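Local coordinates for protein heat-inducible transcription repressor HrcA (Thermotoga maritima, PDB 1STZ) that probably represses class I heat shock operons, grpE-dnaK-dnaJ and groELS, as a DNA-binding transcription regulator of the HrcA family, at residues 102-110 with 122-130. Residues are numbered along the deposited sequence; the frame is centred on the assembly and turned at random.
Sequences DLAVETFKS and LAGNLLARL
Phe108 lays its ring against the helix turn of Leu122, Ala123 and Leu126, and most of the close packing gathers there. CG anti to the backbone N (chi1 -177°) puts the far end of the ring against Ala123: Phe108 CE1 comes 3.4 Å from Ala123 N, and the carbonyl carbon of Leu122 sits at the ring edge, near its plane. Phe108 CZ meets Ala123 CB at 3.8 Å. At the root of the side chain, Leu126 CD2 lies 3.6 Å from Phe108 CB, oblique to the ring, and the same Leu126 CD2 is 4.0 Å from Val105 O. Cutting Phe108 back to alanine would keep the CB beside Leu126 but would probably open a gap where the ring met Ala123 and Leu122. The short, weakly bonded helical turn at 103-106 packs, with the residues after it, against helix 116-131 of the HrcA C-terminal domain, a family grouped with the GAF clan; Leu127 and Ala128 of that helix rest on strand 134-138. Helix 314-334 adds a further wall through Tyr323 and Ile324 on Val105 and Arg327 on Phe108. One helical turn on from Leu126, Leu130 crosses Val105 at about a right angle, Leu130 CD1 to Val105 CB 3.8 Å, and Leu130 CD2 touches Ala104 CB more loosely at 4.1 Å. Asp102 caps the short helix with a weak bond from Val105 N and pairs with Arg319. Packing thins at partly exposed Leu122, whose CD1 merely approaches Lys109 O at 4.1 Å, whereas Lys109 NZ is hydrogen-bonded to Gln190 OE1 of the second subunit.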
loop_
_atom_site.group_PDB
_atom_site.type_symbol
_atom_site.label_atom_id
_atom_site.label_comp_id
_atom_site.label_asym_id
_atom_site.label_seq_id
_atom_site.Cartn_x
_atom_site.Cartn_y
_atom_site.Cartn_z
ATOM N N ASP A 102 -7.101 8.641 7.235
ATOM C CA ASP A 102 -7.263 7.203 7.030
ATOM C C ASP A 102 -6.132 6.716 6.121
ATOM O O ASP A 102 -6.221 6.783 4.900
ATOM C CB ASP A 102 -8.626 6.893 6.430
ATOM C CG ASP A 102 -8.839 5.411 6.173
ATOM O OD1 ASP A 102 -7.870 4.628 6.130
ATOM O OD2 ASP A 102 -9.972 4.938 5.974
ATOM N N LEU A 103 -5.088 6.209 6.759
ATOM C CA LEU A 103 -3.843 5.863 6.108
ATOM C C LEU A 103 -4.078 4.871 4.971
ATOM O O LEU A 103 -3.538 5.028 3.871
ATOM C CB LEU A 103 -2.880 5.250 7.144
ATOM C CG LEU A 103 -1.444 5.735 7.353
ATOM C CD1 LEU A 103 -0.473 4.653 6.968
ATOM C CD2 LEU A 103 -1.100 7.027 6.628
ATOM N N ALA A 104 -4.893 3.856 5.245
ATOM C CA ALA A 104 -5.102 2.772 4.298
ATOM C C ALA A 104 -5.677 3.274 2.976
ATOM O O ALA A 104 -5.183 2.928 1.902
ATOM C CB ALA A 104 -6.000 1.717 4.896
ATOM N N VAL A 105 -6.719 4.092 3.058
ATOM C CA VAL A 105 -7.384 4.571 1.857
ATOM C C VAL A 105 -6.505 5.589 1.099
ATOM O O VAL A 105 -6.568 5.659 -0.118
ATOM C CB VAL A 105 -8.794 5.127 2.141
ATOM C CG1 VAL A 105 -8.759 6.553 2.680
ATOM C CG2 VAL A 105 -9.617 5.045 0.886
ATOM N N GLU A 106 -5.653 6.317 1.821
ATOM C CA GLU A 106 -4.746 7.278 1.190
ATOM C C GLU A 106 -3.655 6.616 0.339
ATOM O O GLU A 106 -2.990 7.318 -0.437
ATOM C CB GLU A 106 -4.094 8.185 2.226
ATOM C CG GLU A 106 -5.041 9.180 2.879
ATOM C CD GLU A 106 -4.327 10.024 3.929
ATOM O OE1 GLU A 106 -4.978 10.430 4.932
ATOM O OE2 GLU A 106 -3.095 10.271 3.757
ATOM N N THR A 107 -3.475 5.296 0.460
ATOM C CA THR A 107 -2.579 4.567 -0.437
ATOM C C THR A 107 -3.117 4.439 -1.849
ATOM O O THR A 107 -2.393 4.006 -2.752
ATOM C CB THR A 107 -2.223 3.162 0.072
ATOM O OG1 THR A 107 -3.376 2.290 0.004
ATOM C CG2 THR A 107 -1.764 3.189 1.538
ATOM N N PHE A 108 -4.380 4.793 -2.058
ATOM C CA PHE A 108 -4.923 4.724 -3.399
ATOM C C PHE A 108 -4.162 5.694 -4.295
ATOM O O PHE A 108 -3.978 6.863 -3.969
ATOM C CB PHE A 108 -6.405 5.045 -3.465
ATOM C CG PHE A 108 -6.979 4.893 -4.842
ATOM C CD1 PHE A 108 -7.177 3.644 -5.386
ATOM C CD2 PHE A 108 -7.263 6.000 -5.623
ATOM C CE1 PHE A 108 -7.684 3.487 -6.679
ATOM C CE2 PHE A 108 -7.785 5.844 -6.934
ATOM C CZ PHE A 108 -7.994 4.591 -7.444
ATOM N N LYS A 109 -3.701 5.183 -5.407
ATOM C CA LYS A 109 -3.119 6.025 -6.434
ATOM C C LYS A 109 -3.534 5.512 -7.787
ATOM O O LYS A 109 -3.557 4.301 -8.037
ATOM C CB LYS A 109 -1.599 6.056 -6.342
ATOM C CG LYS A 109 -0.939 4.713 -6.177
ATOM C CD LYS A 109 0.575 4.845 -6.424
ATOM C CE LYS A 109 1.399 4.130 -5.372
ATOM N NZ LYS A 109 2.846 4.033 -5.769
ATOM N N SER A 110 -3.905 6.462 -8.627
ATOM C CA SER A 110 -3.997 6.246 -10.058
ATOM C C SER A 110 -2.600 6.489 -10.607
ATOM O O SER A 110 -2.333 6.180 -11.755
ATOM C CB SER A 110 -4.989 7.208 -10.694
ATOM O OG SER A 110 -5.320 8.245 -9.801
ATOM N N LEU A 122 -8.574 -0.884 -9.612
ATOM C CA LEU A 122 -7.911 -0.598 -8.357
ATOM C C LEU A 122 -8.862 0.026 -7.351
ATOM O O LEU A 122 -8.844 -0.335 -6.189
ATOM C CB LEU A 122 -6.706 0.307 -8.559
ATOM C CG LEU A 122 -5.555 -0.354 -9.314
ATOM C CD1 LEU A 122 -4.576 0.698 -9.824
ATOM C CD2 LEU A 122 -4.842 -1.368 -8.422
ATOM N N ALA A 123 -9.678 0.962 -7.810
ATOM C CA ALA A 123 -10.647 1.625 -6.949
ATOM C C ALA A 123 -11.654 0.633 -6.359
ATOM O O ALA A 123 -11.886 0.646 -5.157
ATOM C CB ALA A 123 -11.373 2.767 -7.697
ATOM N N GLY A 124 -12.219 -0.234 -7.182
ATOM C CA GLY A 124 -13.260 -1.154 -6.740
ATOM C C GLY A 124 -12.718 -2.142 -5.729
ATOM O O GLY A 124 -13.335 -2.420 -4.681
ATOM N N ASN A 125 -11.507 -2.611 -5.999
ATOM C CA ASN A 125 -10.873 -3.570 -5.140
ATOM C C ASN A 125 -10.409 -3.003 -3.798
ATOM O O ASN A 125 -10.523 -3.692 -2.776
ATOM C CB ASN A 125 -9.772 -4.299 -5.891
ATOM C CG ASN A 125 -10.349 -5.358 -6.858
ATOM O OD1 ASN A 125 -10.802 -6.417 -6.430
ATOM N ND2 ASN A 125 -10.394 -5.036 -8.149
ATOM N N LEU A 126 -9.913 -1.763 -3.778
ATOM C CA LEU A 126 -9.507 -1.156 -2.515
ATOM C C LEU A 126 -10.756 -0.845 -1.657
ATOM O O LEU A 126 -10.761 -1.064 -0.449
ATOM C CB LEU A 126 -8.706 0.118 -2.743
ATOM C CG LEU A 126 -8.184 0.773 -1.459
ATOM C CD1 LEU A 126 -7.189 -0.123 -0.737
ATOM C CD2 LEU A 126 -7.511 2.110 -1.749
ATOM N N LEU A 127 -11.788 -0.326 -2.309
ATOM C CA LEU A 127 -13.049 -0.016 -1.670
ATOM C C LEU A 127 -13.677 -1.280 -1.042
ATOM O O LEU A 127 -14.099 -1.251 0.102
ATOM C CB LEU A 127 -14.019 0.600 -2.690
ATOM C CG LEU A 127 -15.074 1.646 -2.315
ATOM C CD1 LEU A 127 -16.262 1.631 -3.282
ATOM C CD2 LEU A 127 -15.553 1.612 -0.927
ATOM N N ALA A 128 -13.760 -2.361 -1.811
ATOM C CA ALA A 128 -14.297 -3.643 -1.337
ATOM C C ALA A 128 -13.493 -4.188 -0.168
ATOM O O ALA A 128 -14.052 -4.631 0.839
ATOM C CB ALA A 128 -14.295 -4.680 -2.469
ATOM N N ARG A 129 -12.178 -4.165 -0.303
ATOM C CA ARG A 129 -11.302 -4.678 0.745
ATOM C C ARG A 129 -11.421 -3.936 2.075
ATOM O O ARG A 129 -11.531 -4.565 3.122
ATOM C CB ARG A 129 -9.861 -4.643 0.287
ATOM C CG ARG A 129 -8.910 -5.215 1.296
ATOM C CD ARG A 129 -7.604 -5.650 0.702
ATOM N NE ARG A 129 -6.980 -4.590 -0.086
ATOM C CZ ARG A 129 -5.694 -4.569 -0.442
ATOM N NH1 ARG A 129 -4.867 -5.549 -0.070
ATOM N NH2 ARG A 129 -5.226 -3.560 -1.176
ATOM N N LEU A 130 -11.434 -2.613 2.028
ATOM C CA LEU A 130 -11.411 -1.788 3.233
ATOM C C LEU A 130 -12.756 -1.731 3.964
ATOM O O LEU A 130 -12.801 -1.406 5.133
ATOM C CB LEU A 130 -10.982 -0.365 2.886
ATOM C CG LEU A 130 -9.595 -0.173 2.300
ATOM C CD1 LEU A 130 -9.275 1.309 2.212
ATOM C CD2 LEU A 130 -8.536 -0.928 3.106
#